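Local coordinates for sensor protein QseC (PDB 3JZ3) that acts as a membrane-bound sensor histidine kinase of the QseB/QseC system that activates the flagella regulon through FlhDC and may phosphorylate QseB, at residues B[72-78]-B[109-115]; B[121-126]-B[147-151]; B[64-70]-B[192-196]; B[132-138]-B[151-155]. All blocks are in the same frame, centred on the assembly; numbering follows the deposited sequence.

Interaction 1: B[72-78]-B[109-115]; sequences DVAEIPL and IKRTGQP
Thr112 OG1 donates to Glu75 OE2 at 2.6 Å, reaching the carboxylate on its syn side and 22° out of its plane. The glutamate chain bends at chi2 (-58°), which folds its acid group over toward the neighbouring strand. Beside this bond, Thr112 CG2 meets Val73 CG1 at 3.8 Å, so the branched threonine serves one polar and one apolar partner. Glu75 and Thr112 form a non-hydrogen-bonded pair in the two-stranded antiparallel sheet of 74-77 and 110-113, which lies apart from the five-stranded sheet of the ATP-binding domain. Hydrogen-bonded pairs flank them: Ala74 and Gly113 exchange two main-chain bonds, as do Ile76 and Arg111. Pro77, which lacks an N-H, sits at a non-hydrogen-bonded position where none is needed for pairing. The main-chain bonding runs on past it through Leu78 N to Ile109 O at 3.0 Å. On the other face, the Ile76 side chain meets that of Pro115 at about a right angle, with Ile76 CD1 3.6 Å from Pro115 CG. Leu78 CD1 packs against the aliphatic part of Arg111, 4.0 Å from CG, while the guanidinium group goes on to bond His194 O. Asp72 forms a salt bridge with Arg53 of the second subunit.

Interaction 2: B[121-126]-B[147-151]; sequences LVRNLL and NFIVR
Phe148 CZ lies 3.7 Å from Val122 CG2, and the end of this ring is where strand 147-151 first meets helix 121-126. Leu121 CD2 approaches the ring at its edge, near the ring plane and 4.0 Å from CZ. Leu125 CD1 comes in obliquely, 4.0 Å from Phe148 CE1. Three aliphatic side chains thus meet the CE1-CZ end of the ring, a broad apolar group suited to a buried place. Further along the strand Val150 takes over: its CG2 stands 4.1 Å from Leu125 CB, and its CG1 lies 3.7 Å from Leu125 O, with Leu126 CD2 more loosely beside it. No hydrogen bond crosses, and every residue that touches is buried. This is the helix-on-sheet layer of the Bergerat-type ATPase fold shared with DNA gyrase B and HSP90. Alternation along the strand turns Phe148 and Val150 toward the helix and Ile149 and Arg151 away from it. Phe148 has chi1 68°, setting its CG between the backbone N and the carbonyl carbon and sending the ring out to the helix. The strand is held in place by backbone bonds to both neighbours, Phe148 with Val212 and Ile149 with Thr142. Helix 186-193 packs against Leu121 and Leu125 through Ile190 and Val187, while Leu82 and Ser85 of helix 78-95 meet Val122.

Interaction 3: B[64-70]-B[192-196]; sequences LDSLDNL and KLHGM
A Schellman motif ends helix 186-193, and at this terminus Leu193 and His194 meet the loop 64-70 that leads from helix 42-61 to strand 74-77. Gly195, at positive phi, is the C-prime residue of the motif; Gly195 N bonds to Lys192 O, and the N of Met196, a selenomethionine here, to Ala191 O. Leu193 is the main apolar plug. With CG anti to the backbone N (chi1 179°), it extends into the curve of the loop, where CD1 lies 3.7 Å from both Leu64 O and Ser66 O. Its other methyl, CD2, meets Leu70 CD1 tip to tip at 4.2 Å. Leu67 packs alongside: its CD2 touches Leu193 CG at 3.9 Å and also sits over one face of the His194 ring. Leu67 CD2 lies 4.0 Å from the centroid of the His194 ring, 18° off the normal, a CH-pi contact displaced toward the rim. The loop has its own polar brace, Ser66 OG donating to Asp68 OD2 from above the carboxylate plane at 2.9 Å. Beyond the loop, Leu64 and Leu70 pack on Leu61 and Gln57 of the second subunit. No hydrogen bond crosses this contact, which is mainly leucine packing, yet the imidazole is tethered at both nitrogens, ND1 to Ile190 O and NE2 to Gln114 N. Such partners are consistent with a neutral ring protonated on ND1, whose face can accept a leucine methyl.

Interaction 4: B[132-138]-B[151-155]; sequences YSPQGSV and RDNGP
Tyr132 O points at Gly154 CA and comes within 3.1 Å of it in a CA-H...O contact, an approach that suits glycine because no side chain stands in the way. The tyrosine ring leads away, while Tyr132 CB rests 4.2 Å from Pro155 CD. Ser133 OG faces the CB of Asp152 at 3.5 Å and is hydrogen-bonded to Ala129 O. Asp152 turns its carboxylate back along its own chain: chi1 of 61° places CG between the backbone N and the carbonyl carbon, and OD2 accepts from Gly154 N at 2.8 Å through its anti lone pair. This Asx turn shapes the start of the Asp-Asn-Gly-Pro-Gly sequence, the G1 box, which in related histidine kinases borders the nucleotide pocket. Asn153 swings the other way, its CB 4.1 Å from Ser137 CB. Its OD1 receives Arg151 NH1 at 3.1 Å; the oxygen lies in the guanidinium plane, whereas the donor stands above the amide plane. In the other loop, the type II turn from Pro134 to Ser137 is tied by Pro134 O, which accepts from both Ser137 N and Ser137 OG, the latter at 2.6 Å. Gly136 suits the turn with its positive phi. The two loops lie at one end of the domain, one joining helix 115-131 to strand 138-143, the other leaving strand 147-151 on the way to helix 186-193.

Interaction 2 is the buried core, its centre about 4 Å from that of the chain, and purely apolar, whereas interaction 4 is a surface contact between loops, braced by polar bonds within each. They share Arg151, where the strand from the core runs out into the G1 box. Helix 115-131 likewise joins interaction 1, which precedes it, to interaction 4, which follows it. Interactions 1 and 3 lie across the chain centre from interaction 4 and touch directly: His194 bonds Arg111 and Gln114, and both contacts reach the second subunit. Main-chain pairing dominates interaction 1, while leucine packing across a helix end dominates interaction 3, whose segments enclose all the others along the chain.

Interaction 1: B[72-78]-B[109-115]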
loop_
_atom_site.group_PDB
_atom_site.type_symbol
_atom_site.label_atom_id
_atom_site.label_comp_id
_atom_site.label_asym_id
_atom_site.label_seq_id
_atom_site.Cartn_x
_atom_site.Cartn_y
_atom_site.Cartn_z
ATOM N N ASP B 72 3.740 -4.182 14.556
ATOM C CA ASP B 72 2.281 -4.040 14.642
ATOM C C ASP B 72 1.488 -5.350 14.622
ATOM O O ASP B 72 0.316 -5.361 14.250
ATOM C CB ASP B 72 1.763 -3.069 13.568
ATOM C CG ASP B 72 2.393 -1.691 13.673
ATOM O OD1 ASP B 72 2.208 -1.024 14.713
ATOM O OD2 ASP B 72 3.071 -1.271 12.709
ATOM N N VAL B 73 2.121 -6.447 15.031
ATOM C CA VAL B 73 1.414 -7.712 15.209
ATOM C C VAL B 73 0.467 -7.598 16.403
ATOM O O VAL B 73 0.873 -7.188 17.492
ATOM C CB VAL B 73 2.385 -8.898 15.383
ATOM C CG1 VAL B 73 1.670 -10.114 15.962
ATOM C CG2 VAL B 73 3.016 -9.250 14.050
ATOM N N ALA B 74 -0.798 -7.938 16.176
ATOM C CA ALA B 74 -1.839 -7.789 17.184
ATOM C C ALA B 74 -2.931 -8.844 17.008
ATOM O O ALA B 74 -2.863 -9.684 16.105
ATOM C CB ALA B 74 -2.432 -6.386 17.117
ATOM N N GLU B 75 -3.928 -8.807 17.886
ATOM C CA GLU B 75 -5.098 -9.660 17.745
ATOM C C GLU B 75 -6.046 -8.999 16.753
ATOM O O GLU B 75 -6.508 -7.877 16.974
ATOM C CB GLU B 75 -5.780 -9.888 19.099
ATOM C CG GLU B 75 -4.940 -10.667 20.117
ATOM C CD GLU B 75 -4.512 -12.041 19.621
ATOM O OE1 GLU B 75 -5.376 -12.811 19.142
ATOM O OE2 GLU B 75 -3.305 -12.351 19.716
ATOM N N ILE B 76 -6.311 -9.690 15.650
ATOM C CA ILE B 76 -7.102 -9.121 14.567
ATOM C C ILE B 76 -8.532 -9.661 14.590
ATOM O O ILE B 76 -8.739 -10.871 14.471
ATOM C CB ILE B 76 -6.446 -9.369 13.169
ATOM C CG1 ILE B 76 -4.951 -9.002 13.175
ATOM C CG2 ILE B 76 -7.201 -8.622 12.061
ATOM C CD1 ILE B 76 -4.627 -7.589 13.681
ATOM N N PRO B 77 -9.520 -8.764 14.750
ATOM C CA PRO B 77 -10.920 -9.165 14.619
ATOM C C PRO B 77 -11.255 -9.387 13.143
ATOM O O PRO B 77 -11.218 -8.444 12.345
ATOM C CB PRO B 77 -11.702 -7.968 15.185
ATOM C CG PRO B 77 -10.670 -6.991 15.704
ATOM C CD PRO B 77 -9.380 -7.324 15.038
ATOM N N LEU B 78 -11.569 -10.629 12.792
ATOM C CA LEU B 78 -11.742 -11.018 11.393
ATOM C C LEU B 78 -13.022 -10.510 10.735
ATOM O O LEU B 78 -13.060 -10.369 9.511
ATOM C CB LEU B 78 -11.594 -12.534 11.220
ATOM C CG LEU B 78 -10.207 -13.105 11.539
ATOM C CD1 LEU B 78 -10.148 -14.553 11.133
ATOM C CD2 LEU B 78 -9.077 -12.325 10.860
ATOM N N ILE B 109 -14.332 -13.296 16.525
ATOM C CA ILE B 109 -13.218 -14.156 16.127
ATOM C C ILE B 109 -11.953 -13.310 15.962
ATOM O O ILE B 109 -11.931 -12.356 15.182
ATOM C CB ILE B 109 -13.533 -14.944 14.817
ATOM C CG1 ILE B 109 -14.836 -15.751 14.953
ATOM C CG2 ILE B 109 -12.364 -15.839 14.413
ATOM C CD1 ILE B 109 -14.890 -16.755 16.132
ATOM N N LYS B 110 -10.913 -13.660 16.712
ATOM C CA LYS B 110 -9.664 -12.905 16.697
ATOM C C LYS B 110 -8.480 -13.816 16.410
ATOM O O LYS B 110 -8.338 -14.874 17.027
ATOM C CB LYS B 110 -9.450 -12.167 18.022
ATOM C CG LYS B 110 -10.525 -11.145 18.365
ATOM C CD LYS B 110 -10.097 -10.271 19.537
ATOM C CE LYS B 110 -11.217 -9.351 19.997
ATOM N NZ LYS B 110 -12.289 -10.087 20.735
ATOM N N ARG B 111 -7.643 -13.404 15.465
ATOM C CA ARG B 111 -6.406 -14.120 15.160
ATOM C C ARG B 111 -5.204 -13.211 15.356
ATOM O O ARG B 111 -5.288 -11.999 15.151
ATOM C CB ARG B 111 -6.416 -14.662 13.729
ATOM C CG ARG B 111 -7.255 -15.918 13.531
ATOM C CD ARG B 111 -6.678 -17.118 14.279
ATOM N NE ARG B 111 -5.428 -17.608 13.696
ATOM C CZ ARG B 111 -4.809 -18.722 14.077
ATOM N NH1 ARG B 111 -5.316 -19.475 15.047
ATOM N NH2 ARG B 111 -3.681 -19.092 13.482
ATOM N N THR B 112 -4.089 -13.806 15.763
ATOM C CA THR B 112 -2.841 -13.081 15.901
ATOM C C THR B 112 -2.258 -12.893 14.507
ATOM O O THR B 112 -2.064 -13.859 13.767
ATOM C CB THR B 112 -1.849 -13.833 16.817
ATOM O OG1 THR B 112 -2.483 -14.118 18.071
ATOM C CG2 THR B 112 -0.596 -12.994 17.077
ATOM N N GLY B 113 -2.009 -11.645 14.139
ATOM C CA GLY B 113 -1.469 -11.365 12.823
ATOM C C GLY B 113 -1.048 -9.937 12.574
ATOM O O GLY B 113 -1.271 -9.050 13.399
ATOM N N GLN B 114 -0.423 -9.734 11.422
ATOM C CA GLN B 114 -0.070 -8.416 10.935
ATOM C C GLN B 114 -1.217 -7.937 10.024
ATOM O O GLN B 114 -1.513 -8.570 9.006
ATOM C CB GLN B 114 1.315 -8.478 10.253
ATOM C CG GLN B 114 1.615 -7.468 9.140
ATOM C CD GLN B 114 1.425 -6.024 9.532
ATOM O OE1 GLN B 114 0.472 -5.394 9.105
ATOM N NE2 GLN B 114 2.330 -5.492 10.338
ATOM N N PRO B 115 -1.889 -6.835 10.417
ATOM C CA PRO B 115 -3.117 -6.326 9.788
ATOM C C PRO B 115 -3.007 -6.047 8.287
ATOM O O PRO B 115 -3.903 -6.415 7.528
ATOM C CB PRO B 115 -3.383 -5.011 10.537
ATOM C CG PRO B 115 -2.667 -5.140 11.820
ATOM C CD PRO B 115 -1.466 -5.990 11.550
#

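Interaction 2: B[121-126]-B[147-151]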
loop_
_atom_site.group_PDB
_atom_site.type_symbol
_atom_site.label_atom_id
_atom_site.label_comp_id
_atom_site.label_asym_id
_atom_site.label_seq_id
_atom_site.Cartn_x
_atom_site.Cartn_y
_atom_site.Cartn_z
ATOM N N LEU B 121 -3.848 -10.393 1.823
ATOM C CA LEU B 121 -4.326 -11.753 1.583
ATOM C C LEU B 121 -5.795 -11.746 1.168
ATOM O O LEU B 121 -6.147 -12.265 0.106
ATOM C CB LEU B 121 -4.139 -12.614 2.838
ATOM C CG LEU B 121 -4.414 -14.119 2.741
ATOM C CD1 LEU B 121 -3.770 -14.849 3.902
ATOM C CD2 LEU B 121 -5.907 -14.431 2.684
ATOM N N VAL B 122 -6.642 -11.147 2.004
ATOM C CA VAL B 122 -8.086 -11.156 1.779
ATOM C C VAL B 122 -8.433 -10.461 0.466
ATOM O O VAL B 122 -9.249 -10.954 -0.313
ATOM C CB VAL B 122 -8.864 -10.514 2.965
ATOM C CG1 VAL B 122 -10.331 -10.347 2.617
ATOM C CG2 VAL B 122 -8.717 -11.365 4.222
ATOM N N ARG B 123 -7.784 -9.327 0.226
ATOM C CA ARG B 123 -8.059 -8.507 -0.943
ATOM C C ARG B 123 -7.676 -9.184 -2.267
ATOM O O ARG B 123 -8.368 -9.021 -3.270
ATOM C CB ARG B 123 -7.375 -7.152 -0.798
ATOM C CG ARG B 123 -7.842 -6.121 -1.794
ATOM C CD ARG B 123 -9.240 -5.612 -1.498
ATOM N NE ARG B 123 -9.667 -4.660 -2.521
ATOM C CZ ARG B 123 -9.340 -3.370 -2.541
ATOM N NH1 ARG B 123 -8.575 -2.847 -1.592
ATOM N NH2 ARG B 123 -9.784 -2.596 -3.520
ATOM N N ASN B 124 -6.585 -9.943 -2.260
ATOM C CA ASN B 124 -6.193 -10.746 -3.416
ATOM C C ASN B 124 -7.238 -11.790 -3.791
ATOM O O ASN B 124 -7.568 -11.952 -4.968
ATOM C CB ASN B 124 -4.845 -11.422 -3.174
ATOM C CG ASN B 124 -3.684 -10.545 -3.569
ATOM O OD1 ASN B 124 -3.363 -10.418 -4.748
ATOM N ND2 ASN B 124 -3.042 -9.932 -2.584
ATOM N N LEU B 125 -7.753 -12.490 -2.783
ATOM C CA LEU B 125 -8.798 -13.489 -2.988
ATOM C C LEU B 125 -10.079 -12.844 -3.503
ATOM O O LEU B 125 -10.797 -13.430 -4.316
ATOM C CB LEU B 125 -9.086 -14.245 -1.690
ATOM C CG LEU B 125 -7.996 -15.120 -1.071
ATOM C CD1 LEU B 125 -8.494 -15.658 0.257
ATOM C CD2 LEU B 125 -7.584 -16.258 -1.997
ATOM N N LEU B 126 -10.350 -11.633 -3.018
ATOM C CA LEU B 126 -11.534 -10.876 -3.399
ATOM C C LEU B 126 -11.455 -10.342 -4.817
ATOM O O LEU B 126 -12.396 -10.503 -5.587
ATOM C CB LEU B 126 -11.777 -9.724 -2.425
ATOM C CG LEU B 126 -12.736 -9.994 -1.273
ATOM C CD1 LEU B 126 -12.794 -8.783 -0.372
ATOM C CD2 LEU B 126 -14.117 -10.322 -1.810
ATOM N N ASN B 147 -12.438 -20.797 9.814
ATOM C CA ASN B 147 -12.119 -20.548 8.411
ATOM C C ASN B 147 -12.951 -19.410 7.837
ATOM O O ASN B 147 -14.016 -19.086 8.364
ATOM C CB ASN B 147 -12.329 -21.811 7.568
ATOM C CG ASN B 147 -13.786 -22.242 7.513
ATOM O OD1 ASN B 147 -14.514 -21.894 6.581
ATOM N ND2 ASN B 147 -14.219 -22.990 8.520
ATOM N N PHE B 148 -12.458 -18.797 6.768
ATOM C CA PHE B 148 -13.321 -17.992 5.909
ATOM C C PHE B 148 -13.232 -18.477 4.467
ATOM O O PHE B 148 -12.243 -19.097 4.074
ATOM C CB PHE B 148 -13.101 -16.471 6.064
ATOM C CG PHE B 148 -11.776 -15.970 5.564
ATOM C CD1 PHE B 148 -11.619 -15.584 4.234
ATOM C CD2 PHE B 148 -10.697 -15.836 6.433
ATOM C CE1 PHE B 148 -10.392 -15.101 3.767
ATOM C CE2 PHE B 148 -9.463 -15.349 5.979
ATOM C CZ PHE B 148 -9.312 -14.987 4.643
ATOM N N ILE B 149 -14.288 -18.228 3.701
ATOM C CA ILE B 149 -14.379 -18.711 2.328
ATOM C C ILE B 149 -14.721 -17.570 1.384
ATOM O O ILE B 149 -15.620 -16.775 1.658
ATOM C CB ILE B 149 -15.448 -19.832 2.170
ATOM C CG1 ILE B 149 -15.110 -21.049 3.045
ATOM C CG2 ILE B 149 -15.583 -20.255 0.703
ATOM C CD1 ILE B 149 -16.303 -21.969 3.336
ATOM N N VAL B 150 -13.980 -17.492 0.282
ATOM C CA VAL B 150 -14.314 -16.606 -0.827
ATOM C C VAL B 150 -14.662 -17.497 -2.019
ATOM O O VAL B 150 -13.894 -18.390 -2.383
ATOM C CB VAL B 150 -13.156 -15.634 -1.161
ATOM C CG1 VAL B 150 -13.578 -14.630 -2.229
ATOM C CG2 VAL B 150 -12.690 -14.903 0.096
ATOM N N ARG B 151 -15.830 -17.258 -2.609
ATOM C CA ARG B 151 -16.409 -18.164 -3.595
ATOM C C ARG B 151 -17.101 -17.391 -4.718
ATOM O O ARG B 151 -17.907 -16.497 -4.457
ATOM C CB ARG B 151 -17.406 -19.091 -2.895
ATOM C CG ARG B 151 -18.147 -20.052 -3.798
ATOM C CD ARG B 151 -19.540 -20.322 -3.249
ATOM N NE ARG B 151 -20.226 -21.393 -3.970
ATOM C CZ ARG B 151 -20.832 -21.252 -5.146
ATOM N NH1 ARG B 151 -20.845 -20.078 -5.769
ATOM N NH2 ARG B 151 -21.424 -22.298 -5.709
#

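Interaction 3: B[64-70]-B[192-196]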
loop_
_atom_site.group_PDB
_atom_site.type_symbol
_atom_site.label_atom_id
_atom_site.label_comp_id
_atom_site.label_asym_id
_atom_site.label_seq_id
_atom_site.Cartn_x
_atom_site.Cartn_y
_atom_site.Cartn_z
ATOM N N LEU B 64 10.989 -14.613 6.177
ATOM C CA LEU B 64 10.303 -14.396 7.439
ATOM C C LEU B 64 9.621 -15.668 7.925
ATOM O O LEU B 64 8.757 -16.222 7.242
ATOM C CB LEU B 64 9.287 -13.269 7.278
ATOM C CG LEU B 64 8.923 -12.435 8.505
ATOM C CD1 LEU B 64 10.161 -11.842 9.175
ATOM C CD2 LEU B 64 7.966 -11.341 8.082
ATOM N N ASP B 65 10.020 -16.115 9.112
ATOM C CA ASP B 65 9.566 -17.389 9.674
ATOM C C ASP B 65 8.272 -17.271 10.483
ATOM O O ASP B 65 7.339 -18.057 10.288
ATOM C CB ASP B 65 10.678 -18.031 10.523
ATOM C CG ASP B 65 11.298 -17.058 11.525
ATOM O OD1 ASP B 65 11.953 -16.081 11.094
ATOM O OD2 ASP B 65 11.137 -17.277 12.745
ATOM N N SER B 66 8.218 -16.291 11.383
ATOM C CA SER B 66 7.081 -16.125 12.283
ATOM C C SER B 66 6.680 -14.659 12.441
ATOM O O SER B 66 7.327 -13.764 11.898
ATOM C CB SER B 66 7.405 -16.731 13.653
ATOM O OG SER B 66 8.387 -15.961 14.326
ATOM N N LEU B 67 5.613 -14.433 13.203
ATOM C CA LEU B 67 5.112 -13.092 13.490
ATOM C C LEU B 67 5.804 -12.469 14.707
ATOM O O LEU B 67 5.514 -11.328 15.075
ATOM C CB LEU B 67 3.599 -13.138 13.734
ATOM C CG LEU B 67 2.676 -13.738 12.667
ATOM C CD1 LEU B 67 1.310 -14.028 13.263
ATOM C CD2 LEU B 67 2.551 -12.825 11.457
ATOM N N ASP B 68 6.722 -13.221 15.311
ATOM C CA ASP B 68 7.322 -12.866 16.600
ATOM C C ASP B 68 7.965 -11.481 16.675
ATOM O O ASP B 68 7.862 -10.808 17.703
ATOM C CB ASP B 68 8.324 -13.940 17.039
ATOM C CG ASP B 68 7.643 -15.208 17.528
ATOM O OD1 ASP B 68 6.627 -15.107 18.251
ATOM O OD2 ASP B 68 8.130 -16.309 17.192
ATOM N N ASN B 69 8.618 -11.056 15.594
ATOM C CA ASN B 69 9.299 -9.760 15.580
ATOM C C ASN B 69 8.737 -8.715 14.606
ATOM O O ASN B 69 9.254 -7.596 14.527
ATOM C CB ASN B 69 10.807 -9.949 15.378
ATOM C CG ASN B 69 11.519 -10.342 16.663
ATOM O OD1 ASN B 69 11.501 -9.603 17.650
ATOM N ND2 ASN B 69 12.149 -11.512 16.654
ATOM N N LEU B 70 7.677 -9.077 13.883
ATOM C CA LEU B 70 7.025 -8.158 12.950
ATOM C C LEU B 70 6.392 -6.972 13.654
ATOM O O LEU B 70 5.797 -7.122 14.721
ATOM C CB LEU B 70 5.950 -8.872 12.130
ATOM C CG LEU B 70 6.272 -9.353 10.718
ATOM C CD1 LEU B 70 5.046 -10.027 10.138
ATOM C CD2 LEU B 70 6.729 -8.207 9.827
ATOM N N LYS B 192 0.634 -19.025 5.559
ATOM C CA LYS B 192 1.606 -19.891 6.235
ATOM C C LYS B 192 2.309 -19.161 7.372
ATOM O O LYS B 192 2.549 -19.735 8.431
ATOM C CB LYS B 192 2.636 -20.438 5.239
ATOM N N LEU B 193 2.620 -17.889 7.145
ATOM C CA LEU B 193 3.224 -17.040 8.166
ATOM C C LEU B 193 2.301 -16.877 9.380
ATOM O O LEU B 193 2.774 -16.789 10.513
ATOM C CB LEU B 193 3.587 -15.678 7.565
ATOM C CG LEU B 193 4.223 -14.584 8.426
ATOM C CD1 LEU B 193 5.637 -14.955 8.852
ATOM C CD2 LEU B 193 4.227 -13.271 7.667
ATOM N N HIS B 194 0.993 -16.853 9.132
ATOM C CA HIS B 194 -0.013 -16.686 10.184
ATOM C C HIS B 194 -0.511 -18.010 10.769
ATOM O O HIS B 194 -1.464 -18.027 11.553
ATOM C CB HIS B 194 -1.202 -15.896 9.642
ATOM C CG HIS B 194 -0.908 -14.450 9.411
ATOM N ND1 HIS B 194 -0.309 -13.987 8.260
ATOM C CD2 HIS B 194 -1.126 -13.363 10.186
ATOM C CE1 HIS B 194 -0.172 -12.676 8.335
ATOM N NE2 HIS B 194 -0.660 -12.273 9.494
ATOM N N GLY B 195 0.125 -19.114 10.385
ATOM C CA GLY B 195 -0.295 -20.443 10.832
ATOM C C GLY B 195 -1.624 -20.863 10.228
ATOM O O GLY B 195 -2.398 -21.587 10.856
HETATM N N MSE B 196 -1.882 -20.404 9.007
HETATM C CA MSE B 196 -3.132 -20.683 8.316
HETATM C C MSE B 196 -2.868 -21.547 7.096
HETATM O O MSE B 196 -1.772 -21.529 6.536
HETATM C CB MSE B 196 -3.821 -19.383 7.881
HETATM C CG MSE B 196 -4.253 -18.470 9.019
HETATM SE SE MSE B 196 -4.940 -16.749 8.376
HETATM C CE MSE B 196 -5.306 -15.907 10.102
#

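Interaction 4: B[132-138]-B[151-155]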
loop_
_atom_site.group_PDB
_atom_site.type_symbol
_atom_site.label_atom_id
_atom_site.label_comp_id
_atom_site.label_asym_id
_atom_site.label_seq_id
_atom_site.Cartn_x
_atom_site.Cartn_y
_atom_site.Cartn_z
ATOM N N TYR B 132 -12.977 -13.072 -12.241
ATOM C CA TYR B 132 -13.476 -14.187 -13.035
ATOM C C TYR B 132 -14.973 -14.426 -12.815
ATOM O O TYR B 132 -15.513 -15.465 -13.207
ATOM C CB TYR B 132 -12.654 -15.448 -12.750
ATOM C CG TYR B 132 -11.223 -15.335 -13.228
ATOM C CD1 TYR B 132 -10.879 -15.653 -14.542
ATOM C CD2 TYR B 132 -10.214 -14.896 -12.372
ATOM C CE1 TYR B 132 -9.567 -15.544 -14.990
ATOM C CE2 TYR B 132 -8.900 -14.782 -12.809
ATOM C CZ TYR B 132 -8.584 -15.108 -14.117
ATOM O OH TYR B 132 -7.284 -14.999 -14.555
ATOM N N SER B 133 -15.634 -13.450 -12.196
ATOM C CA SER B 133 -17.082 -13.474 -12.043
ATOM C C SER B 133 -17.743 -12.907 -13.290
ATOM O O SER B 133 -17.421 -11.791 -13.706
ATOM C CB SER B 133 -17.520 -12.667 -10.818
ATOM O OG SER B 133 -17.429 -13.437 -9.636
ATOM N N PRO B 134 -18.661 -13.681 -13.901
ATOM C CA PRO B 134 -19.464 -13.160 -15.006
ATOM C C PRO B 134 -20.465 -12.121 -14.508
ATOM O O PRO B 134 -20.868 -12.166 -13.343
ATOM C CB PRO B 134 -20.197 -14.402 -15.522
ATOM C CG PRO B 134 -20.256 -15.322 -14.358
ATOM C CD PRO B 134 -18.986 -15.088 -13.598
ATOM N N GLN B 135 -20.850 -11.191 -15.380
ATOM C CA GLN B 135 -21.837 -10.167 -15.039
ATOM C C GLN B 135 -23.151 -10.804 -14.584
ATOM O O GLN B 135 -23.622 -11.778 -15.180
ATOM C CB GLN B 135 -22.075 -9.229 -16.225
ATOM N N GLY B 136 -23.717 -10.259 -13.508
ATOM C CA GLY B 136 -24.977 -10.748 -12.954
ATOM C C GLY B 136 -24.842 -11.842 -11.909
ATOM O O GLY B 136 -25.846 -12.317 -11.375
ATOM N N SER B 137 -23.608 -12.245 -11.613
ATOM C CA SER B 137 -23.362 -13.303 -10.628
ATOM C C SER B 137 -23.016 -12.746 -9.245
ATOM O O SER B 137 -22.875 -11.534 -9.066
ATOM C CB SER B 137 -22.276 -14.266 -11.117
ATOM O OG SER B 137 -21.023 -13.614 -11.219
ATOM N N VAL B 138 -22.890 -13.645 -8.274
ATOM C CA VAL B 138 -22.663 -13.269 -6.879
ATOM C C VAL B 138 -21.334 -13.818 -6.365
ATOM O O VAL B 138 -20.996 -14.982 -6.606
ATOM C CB VAL B 138 -23.812 -13.777 -5.959
ATOM C CG1 VAL B 138 -23.662 -13.224 -4.546
ATOM C CG2 VAL B 138 -25.179 -13.402 -6.532
ATOM N N ARG B 151 -15.830 -17.258 -2.609
ATOM C CA ARG B 151 -16.409 -18.164 -3.595
ATOM C C ARG B 151 -17.101 -17.391 -4.718
ATOM O O ARG B 151 -17.907 -16.497 -4.457
ATOM C CB ARG B 151 -17.406 -19.091 -2.895
ATOM C CG ARG B 151 -18.147 -20.052 -3.798
ATOM C CD ARG B 151 -19.540 -20.322 -3.249
ATOM N NE ARG B 151 -20.226 -21.393 -3.970
ATOM C CZ ARG B 151 -20.832 -21.252 -5.146
ATOM N NH1 ARG B 151 -20.845 -20.078 -5.769
ATOM N NH2 ARG B 151 -21.424 -22.298 -5.709
ATOM N N ASP B 152 -16.786 -17.743 -5.962
ATOM C CA ASP B 152 -17.404 -17.116 -7.134
ATOM C C ASP B 152 -18.097 -18.142 -8.036
ATOM O O ASP B 152 -18.043 -19.345 -7.773
ATOM C CB ASP B 152 -16.368 -16.299 -7.924
ATOM C CG ASP B 152 -15.221 -17.152 -8.453
ATOM O OD1 ASP B 152 -14.107 -17.070 -7.889
ATOM O OD2 ASP B 152 -15.431 -17.904 -9.432
ATOM N N ASN B 153 -18.740 -17.653 -9.096
ATOM C CA ASN B 153 -19.428 -18.501 -10.075
ATOM C C ASN B 153 -18.720 -18.570 -11.430
ATOM O O ASN B 153 -19.345 -18.857 -12.453
ATOM C CB ASN B 153 -20.870 -18.021 -10.271
ATOM C CG ASN B 153 -21.746 -18.307 -9.074
ATOM O OD1 ASN B 153 -21.898 -19.458 -8.662
ATOM N ND2 ASN B 153 -22.339 -17.259 -8.513
ATOM N N GLY B 154 -17.416 -18.305 -11.429
ATOM C CA GLY B 154 -16.624 -18.307 -12.655
ATOM C C GLY B 154 -16.066 -19.671 -13.026
ATOM O O GLY B 154 -16.441 -20.681 -12.424
ATOM N N PRO B 155 -15.161 -19.706 -14.028
ATOM C CA PRO B 155 -14.530 -20.937 -14.522
ATOM C C PRO B 155 -13.720 -21.680 -13.457
ATOM O O PRO B 155 -13.259 -21.069 -12.489
ATOM C CB PRO B 155 -13.600 -20.432 -15.633
ATOM C CG PRO B 155 -14.165 -19.112 -16.038
ATOM C CD PRO B 155 -14.695 -18.522 -14.773
#